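Local coordinates for ABC transporter, substrate binding protein (Mannopine) (Agrobacterium fabrum, PDB 5L9S) that serves as the periplasmic solute-binding component of an ABC transporter, probably capturing the opine mannopine for uptake, and is caught here open and without ligand, at residues R4-T9 with V35-T40; W59-D64 with D236-V241; A114-E119 with E203-Q208; S122-W127 with A134-A139. One frame throughout, in Å; residues are numbered along the deposited sequence.

Contact 1: residues R4-T9 with V35-T40; sequences RVVIAT and VTVSGT
Val6 and Val37 meet through their CG2 methyls, 3.7 Å apart, on the face of a parallel pair of strands that also carries Ala8 and Val35. Each methyl gets there by a different rotation: in Val6, CG2 lies opposite the backbone N while CG1 takes the slot between N and carbonyl carbon (chi1 45°), whereas in Val37 it is CG1 that is trans to N (chi1 -176°), which leaves CG2 beside N and turned to Val6. Trp59 packs against Val6, Ala8 and Val37 on this same face. On the face of Ile7 and Thr36 the beta-branched methyls do the touching, Ile7 CG2 to Thr36 CG2 at 3.8 Å. The CG1 arm leads away from the partner strand, and the Ile7 side chain also touches Trp22 and Phe23 of helix 12-30, while Thr36 OG1 is engaged by Arg19 of that helix. At the outer end the Arg4 chain, bent at chi3, brings NH1 to 3.5 Å from Val35 CG2, an oblique van der Waals touch between guanidinium and methyl. Regular parallel bonding fixes the register: Val35 N gives to Val5 O (2.8 Å), Val35 O takes Ile7 N, and Ile7 O and Val37 O repeat the pattern. Past Ser38 it weakens, Gly39 N reaching Thr9 O at 3.2 Å with an N-H...O angle of only 137°. The strands and the intervening helix 12-30 form a beta-alpha-beta unit. Chemically, hydrogen bonding between the two strands is left to the main chain, while aliphatic groups on both faces take up the helix and the tryptophan.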
# COMPACT_ATOMS: atom_id res chain seq x y z
N ARG A 4 -10.64 -19.97 19.05
CA ARG A 4 -10.59 -19.60 17.64
C ARG A 4 -10.53 -18.08 17.46
O ARG A 4 -10.70 -17.32 18.42
CB ARG A 4 -11.76 -20.22 16.84
CG ARG A 4 -13.15 -19.91 17.37
CD ARG A 4 -14.25 -20.65 16.63
NE ARG A 4 -15.27 -19.73 16.13
CZ ARG A 4 -15.84 -19.81 14.93
NH1 ARG A 4 -15.51 -20.78 14.09
NH2 ARG A 4 -16.76 -18.92 14.57
N VAL A 5 -10.20 -17.65 16.21
CA VAL A 5 -10.13 -16.25 15.74
C VAL A 5 -10.72 -16.23 14.35
O VAL A 5 -10.30 -17.03 13.51
CB VAL A 5 -8.70 -15.63 15.67
CG1 VAL A 5 -8.78 -14.13 15.46
CG2 VAL A 5 -7.87 -15.93 16.90
N VAL A 6 -11.62 -15.28 14.07
CA VAL A 6 -12.18 -15.13 12.73
C VAL A 6 -11.65 -13.84 12.09
O VAL A 6 -11.84 -12.76 12.63
CB VAL A 6 -13.73 -15.29 12.65
CG1 VAL A 6 -14.45 -14.54 13.75
CG2 VAL A 6 -14.27 -14.95 11.26
N ILE A 7 -10.92 -13.99 10.98
CA ILE A 7 -10.31 -12.90 10.22
C ILE A 7 -10.86 -12.86 8.79
O ILE A 7 -10.98 -13.91 8.15
CB ILE A 7 -8.73 -12.93 10.28
CG1 ILE A 7 -8.09 -11.66 9.63
CG2 ILE A 7 -8.13 -14.22 9.71
CD1 ILE A 7 -6.64 -11.37 9.98
N ALA A 8 -11.17 -11.64 8.27
CA ALA A 8 -11.63 -11.46 6.90
C ALA A 8 -10.53 -10.85 6.03
O ALA A 8 -9.85 -9.90 6.44
CB ALA A 8 -12.88 -10.60 6.86
N THR A 9 -10.33 -11.43 4.83
CA THR A 9 -9.34 -11.02 3.83
C THR A 9 -10.05 -10.97 2.46
O THR A 9 -11.23 -11.33 2.38
CB THR A 9 -8.12 -12.01 3.80
OG1 THR A 9 -8.50 -13.26 3.23
CG2 THR A 9 -7.47 -12.22 5.16
N VAL A 35 -10.01 -19.01 11.60
CA VAL A 35 -11.12 -19.12 10.66
C VAL A 35 -11.03 -17.91 9.73
O VAL A 35 -11.05 -16.76 10.19
CB VAL A 35 -12.51 -19.20 11.39
CG1 VAL A 35 -13.64 -19.45 10.40
CG2 VAL A 35 -12.51 -20.28 12.46
N THR A 36 -10.89 -18.16 8.41
CA THR A 36 -10.77 -17.11 7.39
C THR A 36 -12.03 -16.93 6.57
O THR A 36 -12.65 -17.91 6.14
CB THR A 36 -9.54 -17.33 6.50
OG1 THR A 36 -9.53 -18.67 6.00
CG2 THR A 36 -8.26 -17.03 7.21
N VAL A 37 -12.43 -15.66 6.37
CA VAL A 37 -13.61 -15.28 5.59
C VAL A 37 -13.17 -14.42 4.40
O VAL A 37 -12.32 -13.54 4.56
CB VAL A 37 -14.70 -14.61 6.47
CG1 VAL A 37 -15.95 -14.31 5.67
CG2 VAL A 37 -15.05 -15.49 7.66
N SER A 38 -13.68 -14.71 3.19
CA SER A 38 -13.32 -13.96 1.98
C SER A 38 -14.43 -13.02 1.49
O SER A 38 -15.62 -13.33 1.66
CB SER A 38 -12.83 -14.90 0.88
OG SER A 38 -13.83 -15.24 -0.06
N GLY A 39 -14.01 -11.89 0.91
CA GLY A 39 -14.89 -10.87 0.35
C GLY A 39 -14.11 -9.68 -0.15
O GLY A 39 -12.93 -9.53 0.19
N THR A 40 -14.75 -8.79 -0.95
CA THR A 40 -14.10 -7.57 -1.43
C THR A 40 -13.99 -6.57 -0.27
O THR A 40 -14.68 -6.73 0.74
CB THR A 40 -14.83 -6.96 -2.65
OG1 THR A 40 -16.07 -6.37 -2.24
CG2 THR A 40 -15.03 -7.96 -3.79

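Contact 2: residues W59-D64 with D236-V241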
# COMPACT_ATOMS: atom_id res chain seq x y z
N TRP A 59 -17.16 -11.64 13.18
CA TRP A 59 -15.74 -11.43 12.87
C TRP A 59 -14.98 -10.73 13.99
O TRP A 59 -15.54 -9.89 14.69
CB TRP A 59 -15.59 -10.64 11.57
CG TRP A 59 -16.24 -11.19 10.34
CD1 TRP A 59 -16.87 -12.39 10.19
CD2 TRP A 59 -16.29 -10.55 9.06
NE1 TRP A 59 -17.33 -12.53 8.90
CE2 TRP A 59 -16.97 -11.42 8.18
CE3 TRP A 59 -15.82 -9.31 8.57
CZ2 TRP A 59 -17.22 -11.08 6.84
CZ3 TRP A 59 -16.04 -8.98 7.23
CH2 TRP A 59 -16.71 -9.87 6.38
N ASP A 60 -13.69 -11.07 14.15
CA ASP A 60 -12.78 -10.50 15.13
C ASP A 60 -11.85 -9.48 14.47
O ASP A 60 -11.57 -8.42 15.04
CB ASP A 60 -11.93 -11.61 15.78
CG ASP A 60 -12.72 -12.62 16.57
OD1 ASP A 60 -13.23 -12.26 17.64
OD2 ASP A 60 -12.77 -13.79 16.16
N LEU A 61 -11.31 -9.85 13.29
CA LEU A 61 -10.35 -9.05 12.54
C LEU A 61 -10.69 -9.01 11.07
O LEU A 61 -11.31 -9.93 10.56
CB LEU A 61 -8.92 -9.63 12.68
CG LEU A 61 -8.29 -9.71 14.06
CD1 LEU A 61 -7.11 -10.65 14.05
CD2 LEU A 61 -7.87 -8.35 14.57
N TYR A 62 -10.27 -7.94 10.39
CA TYR A 62 -10.37 -7.78 8.94
C TYR A 62 -9.24 -6.91 8.41
O TYR A 62 -8.69 -6.09 9.15
CB TYR A 62 -11.77 -7.32 8.47
CG TYR A 62 -12.10 -5.86 8.68
CD1 TYR A 62 -12.54 -5.40 9.92
CD2 TYR A 62 -12.02 -4.94 7.63
CE1 TYR A 62 -12.88 -4.05 10.12
CE2 TYR A 62 -12.33 -3.60 7.82
CZ TYR A 62 -12.78 -3.16 9.06
OH TYR A 62 -13.10 -1.84 9.27
N LEU A 63 -8.86 -7.12 7.15
CA LEU A 63 -7.83 -6.29 6.53
C LEU A 63 -8.48 -5.20 5.69
O LEU A 63 -9.51 -5.42 5.07
CB LEU A 63 -6.88 -7.12 5.63
CG LEU A 63 -6.15 -8.31 6.27
CD1 LEU A 63 -5.43 -9.11 5.21
CD2 LEU A 63 -5.15 -7.86 7.33
N ASP A 64 -7.86 -4.02 5.66
CA ASP A 64 -8.30 -2.89 4.82
C ASP A 64 -7.14 -1.95 4.59
O ASP A 64 -6.21 -1.93 5.39
CB ASP A 64 -9.49 -2.13 5.45
CG ASP A 64 -10.45 -1.51 4.43
OD1 ASP A 64 -10.06 -1.36 3.24
OD2 ASP A 64 -11.60 -1.18 4.82
N ASP A 236 -1.88 -2.16 3.88
CA ASP A 236 -3.06 -2.67 4.55
C ASP A 236 -2.83 -2.74 6.03
O ASP A 236 -1.72 -3.04 6.48
CB ASP A 236 -3.43 -4.08 4.02
CG ASP A 236 -4.03 -4.15 2.62
OD1 ASP A 236 -4.09 -3.09 1.94
OD2 ASP A 236 -4.44 -5.25 2.21
N ARG A 237 -3.89 -2.53 6.79
CA ARG A 237 -3.89 -2.62 8.24
C ARG A 237 -4.77 -3.78 8.71
O ARG A 237 -5.75 -4.11 8.04
CB ARG A 237 -4.34 -1.29 8.88
CG ARG A 237 -3.55 -0.08 8.37
CD ARG A 237 -3.54 1.10 9.31
NE ARG A 237 -2.60 0.82 10.38
CZ ARG A 237 -1.42 1.41 10.54
NH1 ARG A 237 -1.05 2.41 9.74
NH2 ARG A 237 -0.62 1.03 11.52
N ILE A 238 -4.41 -4.43 9.85
CA ILE A 238 -5.19 -5.50 10.50
C ILE A 238 -6.02 -4.75 11.52
O ILE A 238 -5.45 -4.16 12.44
CB ILE A 238 -4.32 -6.60 11.20
CG1 ILE A 238 -3.07 -7.01 10.37
CG2 ILE A 238 -5.19 -7.83 11.61
CD1 ILE A 238 -1.85 -7.47 11.21
N ALA A 239 -7.34 -4.69 11.33
CA ALA A 239 -8.23 -3.97 12.25
C ALA A 239 -9.04 -4.94 13.12
O ALA A 239 -9.41 -6.02 12.67
CB ALA A 239 -9.15 -3.05 11.48
N LEU A 240 -9.29 -4.54 14.37
CA LEU A 240 -10.06 -5.29 15.37
C LEU A 240 -11.49 -4.76 15.39
O LEU A 240 -11.70 -3.58 15.65
CB LEU A 240 -9.40 -5.18 16.77
CG LEU A 240 -10.12 -5.81 17.98
CD1 LEU A 240 -10.16 -7.33 17.90
CD2 LEU A 240 -9.44 -5.41 19.27
N VAL A 241 -12.46 -5.63 15.01
CA VAL A 241 -13.90 -5.35 14.92
C VAL A 241 -14.46 -4.98 16.29
O VAL A 241 -14.19 -5.67 17.28
CB VAL A 241 -14.69 -6.51 14.26
CG1 VAL A 241 -16.20 -6.32 14.39
CG2 VAL A 241 -14.28 -6.68 12.80
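The Tyr62 ring has Ala239 CB over one face, 4.1 Å above its plane and displaced toward the rim, while Val241 CG2 comes at its edge, 3.6 Å from CD1, the two side chains crossing at about a right angle. Asp64 OD2 also lies at the edge, in the ring plane. These groups sit on an antiparallel pair in which strand 61-65 runs against strand 224-240, within the mixed sheet of a bilobal periplasmic binding protein. With chi1 at 76°, Tyr62 CG stands between its own N and carbonyl carbon, a rotation that tips the ring toward Ala239 and Val241. The opposite side of the sheet is aliphatic: Leu63 CD2 rests 3.8 Å from Ile238 CG1, their chains alongside and pointing the same way, and Leu61 CD2 reaches Ile238 CG2 at 4.0 Å. Helix 247-258 covers Leu61 there. Charged ends are held outside the pair, Asp64 by a salt bridge to Arg45 and Arg237 by the carbonyls of Asp97 and Gly103. Tyr62 and Ala239 exchange two backbone bonds, as do Asp64 and Arg237. The last bond, Val241 N to Asp60 O at 2.9 Å, meets its carbonyl from another direction, the donor standing 42° out of the carbonyl plane.

Contact 3: residues A114-E119 with E203-Q208. With ACT (acetate ion), chain C.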
# COMPACT_ATOMS: atom_id res chain seq x y z
N ALA A 114 8.45 4.11 -13.01
CA ALA A 114 8.98 3.01 -13.79
C ALA A 114 9.18 3.55 -15.20
O ALA A 114 8.47 4.48 -15.63
CB ALA A 114 8.00 1.86 -13.79
N TYR A 115 10.18 3.02 -15.90
CA TYR A 115 10.56 3.45 -17.24
C TYR A 115 11.08 2.31 -18.12
O TYR A 115 11.58 1.30 -17.61
CB TYR A 115 11.64 4.56 -17.12
CG TYR A 115 12.78 4.17 -16.20
CD1 TYR A 115 13.80 3.33 -16.64
CD2 TYR A 115 12.81 4.60 -14.88
CE1 TYR A 115 14.80 2.90 -15.77
CE2 TYR A 115 13.82 4.18 -14.00
CZ TYR A 115 14.82 3.35 -14.46
OH TYR A 115 15.83 2.92 -13.62
N LYS A 116 11.00 2.48 -19.46
CA LYS A 116 11.61 1.53 -20.41
C LYS A 116 13.08 1.92 -20.49
O LYS A 116 13.38 3.11 -20.62
CB LYS A 116 10.99 1.61 -21.82
CG LYS A 116 11.47 0.49 -22.75
CD LYS A 116 10.78 0.50 -24.05
CE LYS A 116 11.43 -0.43 -25.05
NZ LYS A 116 10.73 -0.41 -26.37
N LEU A 117 13.99 0.95 -20.40
CA LEU A 117 15.43 1.23 -20.48
C LEU A 117 15.81 1.72 -21.87
O LEU A 117 15.45 1.08 -22.87
CB LEU A 117 16.28 0.01 -20.07
CG LEU A 117 15.94 -0.72 -18.77
CD1 LEU A 117 16.79 -1.96 -18.62
CD2 LEU A 117 16.16 0.16 -17.56
N ASN A 118 16.43 2.89 -21.95
CA ASN A 118 16.85 3.40 -23.24
C ASN A 118 18.30 3.04 -23.48
O ASN A 118 19.04 2.81 -22.52
CB ASN A 118 16.54 4.88 -23.45
CG ASN A 118 16.74 5.73 -22.24
OD1 ASN A 118 15.80 6.37 -21.74
ND2 ASN A 118 17.94 5.69 -21.70
N GLU A 119 18.67 2.93 -24.78
CA GLU A 119 19.97 2.48 -25.28
C GLU A 119 21.18 3.23 -24.71
O GLU A 119 22.18 2.58 -24.39
CB GLU A 119 20.00 2.45 -26.83
CG GLU A 119 19.89 3.79 -27.55
CD GLU A 119 20.39 3.78 -28.99
OE1 GLU A 119 19.61 4.16 -29.89
OE2 GLU A 119 21.56 3.39 -29.21
N GLU A 203 3.29 1.66 -25.46
CA GLU A 203 2.37 2.82 -25.49
C GLU A 203 2.88 3.97 -24.59
O GLU A 203 2.41 5.11 -24.70
CB GLU A 203 0.94 2.40 -25.12
CG GLU A 203 0.23 1.56 -26.18
CD GLU A 203 -1.13 1.00 -25.78
OE1 GLU A 203 -1.38 -0.20 -26.04
OE2 GLU A 203 -1.94 1.76 -25.21
N TYR A 204 3.85 3.66 -23.71
CA TYR A 204 4.52 4.61 -22.82
C TYR A 204 5.91 4.11 -22.48
O TYR A 204 6.16 2.87 -22.48
CB TYR A 204 3.72 4.94 -21.54
CG TYR A 204 3.66 3.84 -20.51
CD1 TYR A 204 4.60 3.76 -19.48
CD2 TYR A 204 2.63 2.91 -20.51
CE1 TYR A 204 4.53 2.77 -18.51
CE2 TYR A 204 2.56 1.90 -19.56
CZ TYR A 204 3.49 1.85 -18.54
OH TYR A 204 3.37 0.86 -17.59
N ARG A 205 6.78 5.08 -22.17
CA ARG A 205 8.18 4.88 -21.83
C ARG A 205 8.53 5.35 -20.39
O ARG A 205 9.55 4.93 -19.84
CB ARG A 205 9.11 5.54 -22.87
CG ARG A 205 9.02 4.89 -24.26
CD ARG A 205 10.15 5.32 -25.16
NE ARG A 205 11.37 4.55 -24.91
CZ ARG A 205 11.89 3.66 -25.75
NH1 ARG A 205 11.30 3.42 -26.92
NH2 ARG A 205 13.01 3.01 -25.44
N VAL A 206 7.70 6.23 -19.79
CA VAL A 206 7.87 6.74 -18.43
C VAL A 206 6.50 6.79 -17.76
O VAL A 206 5.60 7.42 -18.29
CB VAL A 206 8.54 8.13 -18.40
CG1 VAL A 206 8.76 8.58 -16.96
CG2 VAL A 206 9.85 8.14 -19.17
N GLY A 207 6.35 6.13 -16.60
CA GLY A 207 5.06 6.11 -15.93
C GLY A 207 5.05 5.84 -14.45
O GLY A 207 6.05 5.40 -13.89
N GLN A 208 3.92 6.15 -13.81
CA GLN A 208 3.69 5.88 -12.40
C GLN A 208 2.85 4.61 -12.40
O GLN A 208 1.70 4.62 -12.85
CB GLN A 208 2.96 7.05 -11.72
CG GLN A 208 2.51 6.72 -10.31
CD GLN A 208 1.85 7.90 -9.64
OE1 GLN A 208 2.49 8.77 -9.06
NE2 GLN A 208 0.55 7.92 -9.64
C ACT C . 18.42 0.92 -14.68
O ACT C . 17.45 0.18 -14.28
OXT ACT C . 18.35 2.16 -14.91
CH3 ACT C . 19.80 0.24 -14.90
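Two cationic side chains lie against each other here: the Lys116 chain passes over one face of the Arg205 guanidinium, its CD 3.6 Å above the plane and offset toward the rim. Lys116 is extended to its end, with CG trans to the backbone N (chi1 -171°), while Arg205 bends at chi3, which folds its guanidinium back against the lysine methylenes. The stacked parts are therefore aliphatic carbon and a flat cation, but the charges still come close, Lys116 NZ standing 3.9 Å from Arg205 NH1. Asp202 is a long, weak ion-pair partner of both, and its carboxylate would be expected to offset part of their repulsion. Leu117 O comes near the guanidinium plane at the edge, too distant for a bond. The main chains that carry this pair run antiparallel, strands 103-116 and 206-210 being neighbours in the mixed sheet of one lobe of the binding protein. Ala114 and Gly207 form a hydrogen-bonded pair, with Ala114 N to Gly207 O and Gly207 N to Ala114 O both at 2.9 Å, the first almost straight at 178°; Lys116 N then meets Arg205 O at 2.9 Å, tilted 26° from the carbonyl plane. On the face of Tyr115 and Val206 the tyrosine ring swings away from the partner strand, and its OH donates to OXT of an acetate ion (2.9 Å), probably from the crystallisation liquor. Leu117 CD2 also borders this ion, 3.5 Å from its O. Strand 103-116 is also bonded to strand 224-240, Tyr115 pairing by backbone with Gly225, and helix 192-200 sends Phe199 onto Lys116 and Ala198 onto Tyr204.

Contact 4: residues S122-W127 with A134-A139; sequences SNPQTW and AKFPGA
A proline-on-phenylalanine contact joins two loops at the edge of one lobe: residues 122-127 lead into a short helix, 127-130, and residues 134-139 run on from it to strand 140-143. Pro124 lies over one face of the Phe136 ring: its CB stands 4.2 Å from the centroid of that ring and only 14° off the normal, which defines a CH-pi contact, and the two side chains slide past each other in opposite directions. Pro124 CG comes as near as 4.0 Å to Phe136 CG. Phe136 chi1 (-49°) sets CG beside its backbone N and trans to the carbonyl carbon, aiming the ring at the proline. The other face is taken by Lys135 CG, 3.6 Å above the plane toward the rim, so the ring lies between proline and lysine methylene. Ser122 OG approaches CE1 of Phe136 obliquely at 3.4 Å, and the Lys135 chain, turned at chi4, brings NZ to 3.6 Å from the same Ser122 OG, close but not a hydrogen bond. Nearby, Thr126 caps the helix start through Asp129 N, and Arg140 binds the carbonyls of Phe136 and Gly138. The direct contact between the two segments thus rests on dispersion and CH-pi attraction, without a hydrogen bond between them.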
# COMPACT_ATOMS: atom_id res chain seq x y z
N SER A 122 20.50 6.57 -20.10
CA SER A 122 19.98 7.73 -19.36
C SER A 122 18.49 7.56 -19.09
O SER A 122 17.66 7.82 -19.97
CB SER A 122 20.26 9.03 -20.12
OG SER A 122 19.90 10.16 -19.35
N ASN A 123 18.14 7.15 -17.87
CA ASN A 123 16.75 6.93 -17.49
C ASN A 123 16.26 7.90 -16.41
O ASN A 123 17.08 8.43 -15.65
CB ASN A 123 16.56 5.48 -17.09
CG ASN A 123 17.05 4.50 -18.12
OD1 ASN A 123 17.98 3.74 -17.88
ND2 ASN A 123 16.46 4.52 -19.29
N PRO A 124 14.94 8.21 -16.35
CA PRO A 124 14.46 9.15 -15.32
C PRO A 124 14.54 8.53 -13.93
O PRO A 124 14.22 7.36 -13.76
CB PRO A 124 13.01 9.44 -15.73
CG PRO A 124 12.75 8.65 -16.95
CD PRO A 124 13.83 7.66 -17.16
N GLN A 125 14.98 9.31 -12.93
CA GLN A 125 15.13 8.77 -11.58
C GLN A 125 14.24 9.44 -10.53
O GLN A 125 14.07 8.90 -9.44
CB GLN A 125 16.61 8.76 -11.16
CG GLN A 125 17.50 7.82 -12.01
CD GLN A 125 16.93 6.42 -12.14
OE1 GLN A 125 16.75 5.68 -11.17
NE2 GLN A 125 16.63 6.01 -13.36
N THR A 126 13.65 10.61 -10.86
CA THR A 126 12.78 11.35 -9.96
C THR A 126 11.50 11.74 -10.65
O THR A 126 11.40 11.64 -11.87
CB THR A 126 13.49 12.61 -9.44
OG1 THR A 126 13.71 13.48 -10.54
CG2 THR A 126 14.80 12.31 -8.73
N TRP A 127 10.51 12.24 -9.89
CA TRP A 127 9.27 12.75 -10.45
C TRP A 127 9.57 14.00 -11.33
O TRP A 127 8.91 14.20 -12.35
CB TRP A 127 8.25 13.05 -9.34
CG TRP A 127 7.80 11.81 -8.60
CD1 TRP A 127 7.91 11.57 -7.26
CD2 TRP A 127 7.15 10.67 -9.17
NE1 TRP A 127 7.36 10.35 -6.95
CE2 TRP A 127 6.89 9.77 -8.11
CE3 TRP A 127 6.72 10.32 -10.47
CZ2 TRP A 127 6.29 8.52 -8.32
CZ3 TRP A 127 6.12 9.09 -10.68
CH2 TRP A 127 5.91 8.21 -9.61
N ALA A 134 12.54 17.05 -22.39
CA ALA A 134 13.76 17.39 -23.10
C ALA A 134 14.79 16.24 -22.98
O ALA A 134 15.15 15.63 -23.99
CB ALA A 134 14.33 18.69 -22.56
N LYS A 135 15.20 15.91 -21.74
CA LYS A 135 16.19 14.88 -21.42
C LYS A 135 15.62 13.47 -21.53
O LYS A 135 16.35 12.52 -21.84
CB LYS A 135 16.72 15.11 -20.00
CG LYS A 135 17.97 14.33 -19.67
CD LYS A 135 18.54 14.68 -18.32
CE LYS A 135 19.93 14.09 -18.19
NZ LYS A 135 20.02 13.04 -17.13
N PHE A 136 14.34 13.32 -21.20
CA PHE A 136 13.69 12.01 -21.23
C PHE A 136 12.44 12.08 -22.08
O PHE A 136 11.38 12.40 -21.54
CB PHE A 136 13.39 11.48 -19.82
CG PHE A 136 14.58 11.56 -18.91
CD1 PHE A 136 15.64 10.66 -19.03
CD2 PHE A 136 14.68 12.58 -17.96
CE1 PHE A 136 16.76 10.77 -18.21
CE2 PHE A 136 15.81 12.67 -17.14
CZ PHE A 136 16.82 11.76 -17.26
N PRO A 137 12.56 11.86 -23.41
CA PRO A 137 11.36 11.91 -24.26
C PRO A 137 10.54 10.62 -24.19
O PRO A 137 10.96 9.61 -23.59
CB PRO A 137 11.92 12.20 -25.66
CG PRO A 137 13.41 12.03 -25.56
CD PRO A 137 13.76 11.51 -24.21
N GLY A 138 9.36 10.69 -24.81
CA GLY A 138 8.41 9.59 -24.85
C GLY A 138 7.06 9.91 -24.22
O GLY A 138 6.83 11.01 -23.70
N ALA A 139 6.18 8.92 -24.27
CA ALA A 139 4.83 9.02 -23.73
C ALA A 139 4.83 8.71 -22.23
O ALA A 139 5.56 7.80 -21.79
CB ALA A 139 3.95 8.05 -24.48

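How the contacts relate
The four contacts fall into two pairs on opposite sides of the chain's centre. Contacts 1 and 2 have centres 9 Å apart and share a sheet in which strands 4-9 and 61-65 are neighbours: Ala8 N bonds to Leu61 O and Val6 N to Asp60 OD2. Contacts 3 and 4, centres 8 Å apart, meet where Arg205 N bonds to Ala139 O. Between the pairs, contact 2 and contact 3 lie about 37 Å apart by centres, linked through adjoining strands 224-240 and 103-116. Contact 1 closes first along the chain; contact 4 is nested inside contact 3, itself inside contact 2. The chain thus crosses between the lobes and returns, consistent with a hinged, open binding protein.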